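Local coordinates for protein PrgX (Enterococcus faecalis, PDB 2AWI) that senses the peptide sex pheromone cCF10, probably binds DNA through a helix-turn-helix domain, and acts as a repressor in regulating plasmid conjugation, at residues Asp90-Asn95 and Ser118-Tyr123; Pro101-Ser106 and Thr135-His140; Ser111-Tyr116 and Pro128-Thr133; Ser157-Val162 and Glu166-Ile171. The protein carries 1 engineered substitution. All blocks are in the same frame, centred on the assembly; numbering follows the deposited sequence.

Contact 1 (Asp90-Asn95 and Ser118-Tyr123)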
loop_
_atom_site.group_PDB
_atom_site.type_symbol
_atom_site.label_atom_id
_atom_site.label_comp_id
_atom_site.label_asym_id
_atom_site.label_seq_id
_atom_site.Cartn_x
_atom_site.Cartn_y
_atom_site.Cartn_z
ATOM N N ASP A 90 -44.547 18.811 3.329
ATOM C CA ASP A 90 -45.815 19.503 3.555
ATOM C C ASP A 90 -46.946 18.570 3.150
ATOM O O ASP A 90 -48.091 18.724 3.582
ATOM C CB ASP A 90 -45.888 20.795 2.733
ATOM C CG ASP A 90 -47.322 21.252 2.486
ATOM O OD1 ASP A 90 -47.995 20.665 1.606
ATOM O OD2 ASP A 90 -47.783 22.189 3.174
ATOM N N LEU A 91 -46.605 17.592 2.319
ATOM C CA LEU A 91 -47.565 16.617 1.823
ATOM C C LEU A 91 -47.830 15.529 2.861
ATOM O O LEU A 91 -48.906 14.932 2.892
ATOM C CB LEU A 91 -47.025 15.982 0.540
ATOM C CG LEU A 91 -46.555 16.961 -0.539
ATOM C CD1 LEU A 91 -45.825 16.196 -1.641
ATOM C CD2 LEU A 91 -47.748 17.730 -1.093
ATOM N N PHE A 92 -46.833 15.283 3.704
ATOM C CA PHE A 92 -46.903 14.273 4.754
ATOM C C PHE A 92 -48.286 14.178 5.403
ATOM O O PHE A 92 -49.084 13.290 5.093
ATOM C CB PHE A 92 -45.854 14.591 5.823
ATOM C CG PHE A 92 -45.808 13.604 6.950
ATOM C CD1 PHE A 92 -45.156 12.386 6.801
ATOM C CD2 PHE A 92 -46.412 13.898 8.172
ATOM C CE1 PHE A 92 -45.104 11.475 7.851
ATOM C CE2 PHE A 92 -46.366 12.995 9.225
ATOM C CZ PHE A 92 -45.710 11.781 9.066
ATOM N N ASP A 93 -48.543 15.116 6.304
ATOM C CA ASP A 93 -49.785 15.211 7.057
ATOM C C ASP A 93 -51.041 14.647 6.397
ATOM O O ASP A 93 -51.610 13.663 6.869
ATOM C CB ASP A 93 -50.031 16.675 7.421
ATOM C CG ASP A 93 -50.709 16.835 8.757
ATOM O OD1 ASP A 93 -51.833 16.316 8.922
ATOM O OD2 ASP A 93 -50.113 17.478 9.646
ATOM N N LYS A 94 -51.473 15.275 5.309
ATOM C CA LYS A 94 -52.690 14.861 4.615
ATOM C C LYS A 94 -52.660 13.436 4.073
ATOM O O LYS A 94 -53.680 12.744 4.073
ATOM C CB LYS A 94 -52.995 15.846 3.483
ATOM C CG LYS A 94 -54.455 15.876 3.063
ATOM C CD LYS A 94 -54.757 17.130 2.261
ATOM C CE LYS A 94 -56.244 17.263 1.971
ATOM N NZ LYS A 94 -56.566 18.555 1.297
ATOM N N ASN A 95 -51.496 12.998 3.608
ATOM C CA ASN A 95 -51.357 11.652 3.072
ATOM C C ASN A 95 -51.251 10.647 4.205
ATOM O O ASN A 95 -51.792 9.544 4.125
ATOM C CB ASN A 95 -50.120 11.565 2.182
ATOM C CG ASN A 95 -50.344 12.178 0.818
ATOM O OD1 ASN A 95 -49.428 12.746 0.223
ATOM N ND2 ASN A 95 -51.563 12.056 0.308
ATOM N N SER A 118 -40.684 6.790 9.076
ATOM C CA SER A 118 -39.286 7.103 8.827
ATOM C C SER A 118 -39.156 8.581 8.475
ATOM O O SER A 118 -38.326 9.294 9.037
ATOM C CB SER A 118 -38.764 6.249 7.675
ATOM O OG SER A 118 -37.387 6.484 7.457
ATOM N N ILE A 119 -39.984 9.032 7.537
ATOM C CA ILE A 119 -39.979 10.426 7.100
ATOM C C ILE A 119 -40.167 11.365 8.290
ATOM O O ILE A 119 -39.401 12.310 8.467
ATOM C CB ILE A 119 -41.104 10.689 6.063
ATOM C CG1 ILE A 119 -40.746 10.039 4.722
ATOM C CG2 ILE A 119 -41.316 12.178 5.890
ATOM C CD1 ILE A 119 -41.889 10.024 3.729
ATOM N N ALA A 120 -41.188 11.092 9.100
ATOM C CA ALA A 120 -41.492 11.903 10.276
ATOM C C ALA A 120 -40.321 11.965 11.255
ATOM O O ALA A 120 -40.000 13.031 11.778
ATOM C CB ALA A 120 -42.728 11.358 10.975
ATOM N N HIS A 121 -39.688 10.824 11.512
ATOM C CA HIS A 121 -38.551 10.787 12.425
ATOM C C HIS A 121 -37.440 11.687 11.908
ATOM O O HIS A 121 -36.655 12.237 12.684
ATOM C CB HIS A 121 -38.003 9.360 12.566
ATOM C CG HIS A 121 -38.748 8.511 13.550
ATOM N ND1 HIS A 121 -38.247 7.317 14.026
ATOM C CD2 HIS A 121 -39.951 8.680 14.150
ATOM C CE1 HIS A 121 -39.109 6.789 14.877
ATOM N NE2 HIS A 121 -40.151 7.596 14.970
ATOM N N HIS A 122 -37.383 11.833 10.588
ATOM C CA HIS A 122 -36.360 12.643 9.937
ATOM C C HIS A 122 -36.607 14.142 10.081
ATOM O O HIS A 122 -35.786 14.861 10.649
ATOM C CB HIS A 122 -36.277 12.265 8.457
ATOM C CG HIS A 122 -35.098 12.854 7.749
ATOM N ND1 HIS A 122 -33.802 12.659 8.175
ATOM C CD2 HIS A 122 -35.018 13.624 6.638
ATOM C CE1 HIS A 122 -32.974 13.284 7.359
ATOM N NE2 HIS A 122 -33.686 13.877 6.417
ATOM N N TYR A 123 -37.735 14.610 9.560
ATOM C CA TYR A 123 -38.080 16.024 9.638
ATOM C C TYR A 123 -38.726 16.354 10.978
ATOM O O TYR A 123 -39.531 17.280 11.093
ATOM C CB TYR A 123 -39.015 16.393 8.488
ATOM C CG TYR A 123 -38.387 16.169 7.133
ATOM C CD1 TYR A 123 -37.146 16.722 6.823
ATOM C CD2 TYR A 123 -39.026 15.399 6.164
ATOM C CE1 TYR A 123 -36.551 16.515 5.585
ATOM C CE2 TYR A 123 -38.441 15.183 4.919
ATOM C CZ TYR A 123 -37.202 15.745 4.638
ATOM O OH TYR A 123 -36.608 15.538 3.415
#
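The ring of Phe92 is met obliquely by two side chains of the helix facing it: Ile119 near its CD1 corner and Ala120 near its far end, while the ring of Phe96, on the same helix as Phe92, stacks against it. The closest approach across the two segments is Phe92 CZ to the methyl of Ala120, CB, at 3.6 Å. Phe92 CD1 lies 4.0 Å from Ile119 CG2, and the two side chains run by one another in opposite senses. With CG anti to the backbone N (chi1 -179°), Phe92 sends its ring out from the start of helix 92-102 toward the last turns of helix 107-122. The setting is an all-helical region of TPR type, in which consecutive helices lean on each other through apolar side chains; here one aromatic ring makes the whole bridge. Ile85 of helix 74-87 and Ile125, in the loop after helix 107-122, also touch Phe92, and Ala120 meets Ile125 and Val127. The hydroxyl of Tyr123 is hydrogen-bonded to the backbone oxygen of Phe86, which ties the end of helix 107-122 to helix 74-87.

Contact 2 (Pro101-Ser106 and Thr135-His140)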
loop_
_atom_site.group_PDB
_atom_site.type_symbol
_atom_site.label_atom_id
_atom_site.label_comp_id
_atom_site.label_asym_id
_atom_site.label_seq_id
_atom_site.Cartn_x
_atom_site.Cartn_y
_atom_site.Cartn_z
ATOM N N PRO A 101 -54.509 4.841 8.867
ATOM C CA PRO A 101 -55.672 3.977 9.098
ATOM C C PRO A 101 -55.627 2.665 8.324
ATOM O O PRO A 101 -56.165 1.658 8.774
ATOM C CB PRO A 101 -56.842 4.846 8.646
ATOM C CG PRO A 101 -56.352 6.235 8.894
ATOM C CD PRO A 101 -54.942 6.160 8.378
ATOM N N LYS A 102 -54.989 2.687 7.158
ATOM C CA LYS A 102 -54.891 1.510 6.296
ATOM C C LYS A 102 -53.605 0.709 6.480
ATOM O O LYS A 102 -53.351 -0.232 5.731
ATOM C CB LYS A 102 -54.986 1.944 4.832
ATOM C CG LYS A 102 -56.198 2.803 4.512
ATOM C CD LYS A 102 -56.182 3.304 3.072
ATOM C CE LYS A 102 -56.224 2.160 2.072
ATOM N NZ LYS A 102 -56.298 2.655 0.666
ATOM N N ARG A 103 -52.803 1.062 7.478
ATOM C CA ARG A 103 -51.525 0.391 7.698
ATOM C C ARG A 103 -51.556 -1.118 7.922
ATOM O O ARG A 103 -50.511 -1.768 7.854
ATOM C CB ARG A 103 -50.780 1.052 8.858
ATOM C CG ARG A 103 -51.406 0.811 10.213
ATOM C CD ARG A 103 -50.635 1.514 11.319
ATOM N NE ARG A 103 -51.100 1.079 12.630
ATOM C CZ ARG A 103 -52.344 1.238 13.074
ATOM N NH1 ARG A 103 -53.252 1.836 12.314
ATOM N NH2 ARG A 103 -52.687 0.775 14.269
ATOM N N LEU A 104 -52.726 -1.687 8.187
ATOM C CA LEU A 104 -52.803 -3.126 8.419
ATOM C C LEU A 104 -53.602 -3.854 7.344
ATOM O O LEU A 104 -53.803 -5.066 7.424
ATOM C CB LEU A 104 -53.415 -3.413 9.793
ATOM C CG LEU A 104 -52.670 -2.894 11.026
ATOM C CD1 LEU A 104 -53.428 -3.290 12.296
ATOM C CD2 LEU A 104 -51.270 -3.464 11.050
ATOM N N THR A 105 -54.058 -3.104 6.346
ATOM C CA THR A 105 -54.829 -3.658 5.236
ATOM C C THR A 105 -54.062 -4.826 4.622
ATOM O O THR A 105 -54.642 -5.855 4.262
ATOM C CB THR A 105 -55.058 -2.594 4.141
ATOM O OG1 THR A 105 -55.719 -1.458 4.711
ATOM C CG2 THR A 105 -55.911 -3.161 3.010
ATOM N N SER A 106 -52.749 -4.651 4.502
ATOM C CA SER A 106 -51.880 -5.671 3.938
ATOM C C SER A 106 -50.445 -5.381 4.348
ATOM O O SER A 106 -50.128 -4.278 4.801
ATOM C CB SER A 106 -51.979 -5.674 2.408
ATOM O OG SER A 106 -51.391 -4.510 1.846
ATOM N N THR A 135 -46.271 -1.721 18.952
ATOM C CA THR A 135 -46.159 -3.030 19.588
ATOM C C THR A 135 -47.374 -3.896 19.282
ATOM O O THR A 135 -47.250 -5.092 19.028
ATOM C CB THR A 135 -46.000 -2.892 21.115
ATOM O OG1 THR A 135 -44.727 -2.301 21.408
ATOM C CG2 THR A 135 -46.096 -4.251 21.788
ATOM N N SER A 136 -48.544 -3.275 19.298
ATOM C CA SER A 136 -49.800 -3.961 19.024
ATOM C C SER A 136 -49.932 -4.382 17.554
ATOM O O SER A 136 -50.542 -5.411 17.244
ATOM C CB SER A 136 -50.970 -3.055 19.406
ATOM O OG SER A 136 -52.187 -3.550 18.878
ATOM N N ASP A 137 -49.373 -3.579 16.653
ATOM C CA ASP A 137 -49.421 -3.885 15.227
ATOM C C ASP A 137 -48.538 -5.092 14.930
ATOM O O ASP A 137 -48.961 -6.032 14.265
ATOM C CB ASP A 137 -48.934 -2.686 14.407
ATOM C CG ASP A 137 -49.907 -1.519 14.432
ATOM O OD1 ASP A 137 -49.544 -0.441 13.914
ATOM O OD2 ASP A 137 -51.033 -1.675 14.959
ATOM N N LEU A 138 -47.312 -5.068 15.437
ATOM C CA LEU A 138 -46.384 -6.164 15.185
ATOM C C LEU A 138 -46.928 -7.511 15.650
ATOM O O LEU A 138 -46.788 -8.515 14.946
ATOM C CB LEU A 138 -45.026 -5.870 15.832
ATOM C CG LEU A 138 -44.339 -4.582 15.343
ATOM C CD1 LEU A 138 -42.917 -4.529 15.881
ATOM C CD2 LEU A 138 -44.320 -4.529 13.818
ATOM N N LYS A 139 -47.558 -7.529 16.823
ATOM C CA LYS A 139 -48.140 -8.757 17.359
ATOM C C LYS A 139 -49.271 -9.210 16.444
ATOM O O LYS A 139 -49.379 -10.386 16.102
ATOM C CB LYS A 139 -48.682 -8.526 18.772
ATOM C CG LYS A 139 -47.613 -8.436 19.848
ATOM C CD LYS A 139 -48.234 -8.191 21.213
ATOM C CE LYS A 139 -47.203 -8.304 22.331
ATOM N NZ LYS A 139 -46.059 -7.363 22.169
ATOM N N HIS A 140 -50.109 -8.265 16.041
ATOM C CA HIS A 140 -51.224 -8.573 15.165
ATOM C C HIS A 140 -50.762 -9.178 13.837
ATOM O O HIS A 140 -51.420 -10.062 13.282
ATOM C CB HIS A 140 -52.040 -7.310 14.908
ATOM C CG HIS A 140 -53.170 -7.509 13.952
ATOM N ND1 HIS A 140 -52.983 -7.615 12.591
ATOM C CD2 HIS A 140 -54.500 -7.637 14.160
ATOM C CE1 HIS A 140 -54.150 -7.798 12.001
ATOM N NE2 HIS A 140 -55.088 -7.815 12.931
#
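Arg103 grips the carboxylate of Asp137 side-on, using two nitrogens for two oxygens. NE donates to OD1 of Asp137 over 2.5 Å, short for such a pair and fairly straight at 162°, with the oxygen near the guanidinium plane. The second bond, from NH2 to Asp137 OD2, measures 3.0 Å and is more bent (138°); it uses the syn lone pair of OD2. Because the two flat groups are turned 45° against each other, the pair is not a coplanar fork. Arg103 sits in the type I turn from Lys102 to Thr105 at the end of helix 92-102, and its chain is extended from CG to NE, which carries the charge across to helix 128-142 of the TPR-like region.

The other side is looser. Leu104 sends CD1 to 3.9 Å from Asp137 OD2, and the same methyl hovers over one face of the His140 ring, 4.4 Å from its ND1. His140 is largely on the surface, and the turn itself faces another protein chain: Thr105 O accepts a hydrogen bond from Tyr17 OH of the second subunit.

Arg103 NH1 also pairs with Glu100 OE2, and Thr133 OG1 weakly bonds Asp137 OD1. The arginine would probably favour the ionised form of Asp137, while Glu100 and Asp137 together hold the guanidinium's orientation.

Contact 3 (Ser111-Tyr116 and Pro128-Thr133)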
loop_
_atom_site.group_PDB
_atom_site.type_symbol
_atom_site.label_atom_id
_atom_site.label_comp_id
_atom_site.label_asym_id
_atom_site.label_seq_id
_atom_site.Cartn_x
_atom_site.Cartn_y
_atom_site.Cartn_z
ATOM N N SER A 111 -45.766 -1.763 5.199
ATOM C CA SER A 111 -44.442 -1.348 4.755
ATOM C C SER A 111 -44.454 0.128 4.348
ATOM O O SER A 111 -43.529 0.872 4.660
ATOM C CB SER A 111 -43.985 -2.216 3.577
ATOM O OG SER A 111 -42.629 -1.954 3.253
ATOM N N ILE A 112 -45.508 0.552 3.659
ATOM C CA ILE A 112 -45.616 1.946 3.244
ATOM C C ILE A 112 -45.739 2.822 4.490
ATOM O O ILE A 112 -45.094 3.868 4.602
ATOM C CB ILE A 112 -46.848 2.160 2.343
ATOM C CG1 ILE A 112 -46.660 1.412 1.023
ATOM C CG2 ILE A 112 -47.049 3.636 2.087
ATOM C CD1 ILE A 112 -47.893 1.416 0.140
ATOM N N TYR A 113 -46.571 2.369 5.424
ATOM C CA TYR A 113 -46.803 3.061 6.686
ATOM C C TYR A 113 -45.486 3.383 7.386
ATOM O O TYR A 113 -45.251 4.523 7.780
ATOM C CB TYR A 113 -47.673 2.184 7.590
ATOM C CG TYR A 113 -47.714 2.627 9.032
ATOM C CD1 TYR A 113 -48.388 3.791 9.408
ATOM C CD2 TYR A 113 -47.065 1.889 10.022
ATOM C CE1 TYR A 113 -48.417 4.210 10.736
ATOM C CE2 TYR A 113 -47.085 2.296 11.350
ATOM C CZ TYR A 113 -47.764 3.459 11.702
ATOM O OH TYR A 113 -47.795 3.864 13.017
ATOM N N LEU A 114 -44.633 2.375 7.549
ATOM C CA LEU A 114 -43.339 2.574 8.200
ATOM C C LEU A 114 -42.500 3.553 7.380
ATOM O O LEU A 114 -41.544 4.150 7.884
ATOM C CB LEU A 114 -42.594 1.238 8.346
ATOM C CG LEU A 114 -43.254 0.194 9.255
ATOM C CD1 LEU A 114 -42.472 -1.120 9.208
ATOM C CD2 LEU A 114 -43.333 0.734 10.682
ATOM N N GLY A 115 -42.869 3.703 6.108
ATOM C CA GLY A 115 -42.172 4.628 5.235
ATOM C C GLY A 115 -42.464 6.048 5.688
ATOM O O GLY A 115 -41.597 6.927 5.637
ATOM N N TYR A 116 -43.695 6.272 6.135
ATOM C CA TYR A 116 -44.095 7.583 6.628
ATOM C C TYR A 116 -43.472 7.847 7.998
ATOM O O TYR A 116 -43.051 8.966 8.291
ATOM C CB TYR A 116 -45.617 7.681 6.734
ATOM C CG TYR A 116 -46.327 7.897 5.416
ATOM C CD1 TYR A 116 -46.317 6.918 4.420
ATOM C CD2 TYR A 116 -47.022 9.080 5.171
ATOM C CE1 TYR A 116 -46.989 7.116 3.210
ATOM C CE2 TYR A 116 -47.695 9.289 3.970
ATOM C CZ TYR A 116 -47.676 8.306 2.995
ATOM O OH TYR A 116 -48.347 8.525 1.815
ATOM N N PRO A 128 -47.309 10.612 17.396
ATOM C CA PRO A 128 -47.665 9.966 18.663
ATOM C C PRO A 128 -48.383 8.630 18.503
ATOM O O PRO A 128 -48.190 7.723 19.310
ATOM C CB PRO A 128 -48.531 11.018 19.352
ATOM C CG PRO A 128 -49.203 11.694 18.193
ATOM C CD PRO A 128 -48.051 11.875 17.234
ATOM N N THR A 129 -49.204 8.513 17.464
ATOM C CA THR A 129 -49.940 7.276 17.222
ATOM C C THR A 129 -48.992 6.101 17.045
ATOM O O THR A 129 -49.325 4.970 17.391
ATOM C CB THR A 129 -50.842 7.376 15.965
ATOM O OG1 THR A 129 -50.046 7.730 14.826
ATOM C CG2 THR A 129 -51.929 8.415 16.167
ATOM N N PHE A 130 -47.806 6.371 16.510
ATOM C CA PHE A 130 -46.817 5.319 16.283
ATOM C C PHE A 130 -46.532 4.521 17.550
ATOM O O PHE A 130 -46.877 3.345 17.633
ATOM C CB PHE A 130 -45.512 5.912 15.749
ATOM C CG PHE A 130 -44.458 4.887 15.454
ATOM C CD1 PHE A 130 -44.685 3.891 14.502
ATOM C CD2 PHE A 130 -43.241 4.906 16.132
ATOM C CE1 PHE A 130 -43.715 2.922 14.227
ATOM C CE2 PHE A 130 -42.258 3.943 15.870
ATOM C CZ PHE A 130 -42.498 2.946 14.913
ATOM N N ASN A 131 -45.900 5.164 18.528
ATOM C CA ASN A 131 -45.569 4.504 19.786
ATOM C C ASN A 131 -46.790 3.903 20.472
ATOM O O ASN A 131 -46.683 2.904 21.186
ATOM C CB ASN A 131 -44.890 5.485 20.745
ATOM C CG ASN A 131 -43.430 5.710 20.414
ATOM O OD1 ASN A 131 -42.710 6.373 21.163
ATOM N ND2 ASN A 131 -42.981 5.160 19.289
ATOM N N LYS A 132 -47.949 4.510 20.253
ATOM C CA LYS A 132 -49.180 4.025 20.862
ATOM C C LYS A 132 -49.736 2.750 20.225
ATOM O O LYS A 132 -50.533 2.047 20.848
ATOM C CB LYS A 132 -50.260 5.115 20.821
ATOM C CG LYS A 132 -50.332 6.034 22.049
ATOM C CD LYS A 132 -49.109 6.937 22.210
ATOM C CE LYS A 132 -47.989 6.253 22.983
ATOM N NZ LYS A 132 -48.382 5.950 24.390
ATOM N N THR A 133 -49.318 2.435 19.002
ATOM C CA THR A 133 -49.848 1.248 18.338
ATOM C C THR A 133 -48.833 0.263 17.765
ATOM O O THR A 133 -49.195 -0.866 17.423
ATOM C CB THR A 133 -50.793 1.644 17.181
ATOM O OG1 THR A 133 -50.027 2.221 16.116
ATOM C CG2 THR A 133 -51.831 2.659 17.655
HETATM O O HOH W 1 -50.220 4.733 13.930
HETATM O O HOH W 2 -47.764 1.536 14.780
#
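Tyr113 and Phe130 join two consecutive helices of the TPR-like region, 107-122 and 128-142, the axes of whose short segments approach to 12.0 Å with 131° between their directions. So wide a separation is bridged by long aromatic side chains and by water. Thr129, the first residue of its segment to take part, does so through a water: OG1 is 3.1 Å from water 1, which in turn is hydrogen-bonded to the hydroxyl of Tyr113 at 2.7 Å.

Phe130 comes next and makes the direct contact. Its CG stands anti to the backbone N (chi1 -178°), which carries the ring toward the facing helix; an edge of it is what meets Tyr113 and Leu114. At that edge, close to the ring plane, Tyr113 OH comes within 3.4 Å of Phe130 CD1, while the Tyr113 ring meets the same carbon obliquely. Further along the edge, Leu114 CD2 lies 4.2 Å from Phe130 CE1, the two side chains crossing at about a right angle. Val162 and Leu163, in the loop between helices 150-159 and 165-172, also pack on Phe130, so that its ring is buried between neighbours.

One turn of helix past Thr129, Thr133 carries the polar part further and reaches Tyr113 OH through a second water. That hydroxyl therefore has two water partners, which satisfy a phenol oxygen in a buried setting. Water 2 is 2.9 Å from Tyr113 OH and 2.7 Å from Thr133 OG1, and it gives a weak hydrogen bond to Phe130 O at 3.5 Å.

Contact 4 (Ser157-Val162 and Glu166-Ile171)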
loop_
_atom_site.group_PDB
_atom_site.type_symbol
_atom_site.label_atom_id
_atom_site.label_comp_id
_atom_site.label_asym_id
_atom_site.label_seq_id
_atom_site.Cartn_x
_atom_site.Cartn_y
_atom_site.Cartn_z
ATOM N N SER A 157 -36.741 -4.692 7.664
ATOM C CA SER A 157 -35.720 -3.708 7.338
ATOM C C SER A 157 -36.221 -2.306 7.674
ATOM O O SER A 157 -35.483 -1.480 8.211
ATOM C CB SER A 157 -35.382 -3.797 5.851
ATOM O OG SER A 157 -34.413 -2.826 5.494
ATOM N N ASN A 158 -37.483 -2.047 7.345
ATOM C CA ASN A 158 -38.103 -0.755 7.612
ATOM C C ASN A 158 -38.169 -0.505 9.125
ATOM O O ASN A 158 -38.030 0.632 9.577
ATOM C CB ASN A 158 -39.520 -0.720 7.023
ATOM C CG ASN A 158 -39.533 -0.788 5.500
ATOM O OD1 ASN A 158 -40.549 -1.133 4.894
ATOM N ND2 ASN A 158 -38.415 -0.442 4.877
ATOM N N LEU A 159 -38.378 -1.570 9.897
ATOM C CA LEU A 159 -38.460 -1.467 11.353
ATOM C C LEU A 159 -37.113 -1.131 11.984
ATOM O O LEU A 159 -37.049 -0.355 12.940
ATOM C CB LEU A 159 -38.988 -2.774 11.955
ATOM C CG LEU A 159 -40.439 -3.139 11.638
ATOM C CD1 LEU A 159 -40.721 -4.554 12.109
ATOM C CD2 LEU A 159 -41.381 -2.140 12.308
ATOM N N LEU A 160 -36.041 -1.722 11.461
ATOM C CA LEU A 160 -34.707 -1.456 11.991
ATOM C C LEU A 160 -34.373 0.015 11.802
ATOM O O LEU A 160 -33.414 0.523 12.379
ATOM C CB LEU A 160 -33.655 -2.303 11.267
ATOM C CG LEU A 160 -33.515 -3.784 11.638
ATOM C CD1 LEU A 160 -32.513 -4.471 10.715
ATOM C CD2 LEU A 160 -33.051 -3.903 13.081
ATOM N N ASN A 161 -35.187 0.697 11.002
ATOM C CA ASN A 161 -34.978 2.102 10.693
ATOM C C ASN A 161 -35.726 3.074 11.606
ATOM O O ASN A 161 -35.352 4.241 11.714
ATOM C CB ASN A 161 -35.383 2.356 9.242
ATOM C CG ASN A 161 -34.743 3.599 8.667
ATOM O OD1 ASN A 161 -33.533 3.636 8.440
ATOM N ND2 ASN A 161 -35.550 4.630 8.435
ATOM N N VAL A 162 -36.781 2.606 12.263
ATOM C CA VAL A 162 -37.558 3.480 13.133
ATOM C C VAL A 162 -37.861 2.860 14.496
ATOM O O VAL A 162 -38.798 3.275 15.182
ATOM C CB VAL A 162 -38.900 3.863 12.461
ATOM C CG1 VAL A 162 -38.644 4.568 11.143
ATOM C CG2 VAL A 162 -39.742 2.615 12.239
ATOM N N GLU A 166 -33.553 -3.895 19.691
ATOM C CA GLU A 166 -34.167 -4.959 20.482
ATOM C C GLU A 166 -35.645 -5.259 20.219
ATOM O O GLU A 166 -36.080 -6.395 20.389
ATOM C CB GLU A 166 -33.962 -4.685 21.972
ATOM C CG GLU A 166 -34.122 -5.926 22.838
ATOM C CD GLU A 166 -33.107 -7.013 22.499
ATOM O OE1 GLU A 166 -33.208 -8.121 23.073
ATOM O OE2 GLU A 166 -32.208 -6.760 21.663
ATOM N N GLU A 167 -36.415 -4.252 19.814
ATOM C CA GLU A 167 -37.835 -4.455 19.536
ATOM C C GLU A 167 -38.064 -5.099 18.171
ATOM O O GLU A 167 -39.183 -5.495 17.841
ATOM C CB GLU A 167 -38.587 -3.125 19.572
ATOM C CG GLU A 167 -38.577 -2.423 20.909
ATOM C CD GLU A 167 -39.416 -1.162 20.893
ATOM O OE1 GLU A 167 -40.617 -1.255 20.548
ATOM O OE2 GLU A 167 -38.877 -0.081 21.223
ATOM N N VAL A 168 -37.002 -5.201 17.379
ATOM C CA VAL A 168 -37.112 -5.773 16.051
ATOM C C VAL A 168 -36.418 -7.123 15.953
ATOM O O VAL A 168 -36.952 -8.056 15.356
ATOM C CB VAL A 168 -36.506 -4.822 14.995
ATOM C CG1 VAL A 168 -36.648 -5.419 13.606
ATOM C CG2 VAL A 168 -37.190 -3.472 15.065
ATOM N N SER A 169 -35.239 -7.228 16.553
ATOM C CA SER A 169 -34.465 -8.464 16.504
ATOM C C SER A 169 -35.291 -9.739 16.676
ATOM O O SER A 169 -35.192 -10.665 15.873
ATOM C CB SER A 169 -33.356 -8.438 17.559
ATOM O OG SER A 169 -33.901 -8.387 18.865
ATOM N N SER A 170 -36.105 -9.789 17.722
ATOM C CA SER A 170 -36.912 -10.976 17.984
ATOM C C SER A 170 -37.860 -11.299 16.832
ATOM O O SER A 170 -38.290 -12.440 16.678
ATOM C CB SER A 170 -37.698 -10.803 19.289
ATOM O OG SER A 170 -38.536 -9.664 19.239
ATOM N N ILE A 171 -38.174 -10.296 16.019
ATOM C CA ILE A 171 -39.068 -10.487 14.881
ATOM C C ILE A 171 -38.317 -11.019 13.658
ATOM O O ILE A 171 -38.890 -11.705 12.813
ATOM C CB ILE A 171 -39.771 -9.161 14.506
ATOM C CG1 ILE A 171 -40.613 -8.676 15.689
ATOM C CG2 ILE A 171 -40.648 -9.359 13.280
ATOM C CD1 ILE A 171 -41.321 -7.361 15.452
#
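The backbone N of Ile171 donates to Val168 O over 2.6 Å, three residues back, and both residues so linked turn their side chains to the facing segment 157-162. Across the contact itself everything is apolar, and Val168 carries most of it. Its two methyls divide the work: CG2 approaches Leu159 CB to 3.7 Å, while CG1, anti to the backbone N (chi1 -179°), comes within 3.9 Å of Leu160 CD2. CG1 also stands close to Leu159 CB, so the branched tip of the valine is wedged between two successive leucines. Val168 and Leu160 meet at an angle, the leucine bringing its CD2 branch slantwise against CG1 of the valine.

The arrangement is a helical hairpin: helix 150-159 ends, a short loop turns the chain back, and helix 165-172 folds against what came before, all within the TPR-like region. Nearly a turn further on, Ile171 adds a lighter touch, its CD1 lying 4.4 Å from Leu159 CD1.

Neighbouring helices close over this apolar patch. Leu138 of helix 128-142 packs on both Leu159 and Ile171, whereas Leu160 is covered by Ala197 and Ile200 of helix 184-203. Beside the patch, Asn158 OD1 is hydrogen-bonded to Ser111 OG, and Leu114 of the same helix 107-122 lies against both Asn158 and Leu159.

In the fold
Following the chain from the N terminus, contact 1 closes first, when helix 107-122 returns its C-terminal end to the start of helix 92-102. Contact 2 opens inside that loop and ends beyond it, so the two cross; contact 3, between helices 107-122 and 128-142, also crosses contact 1 and lies wholly within contact 2. Contact 4 follows in series, joining helix 150-159 to helix 165-172. Apart from contacts 1 and 2, they also touch in space: Phe92 abuts Tyr116, Arg103 abuts Tyr113, Leu138 meets Ile171, and Leu114 meets Leu159. Together they tie five consecutive helices of the TPR-like region, from 92-102 to 165-172.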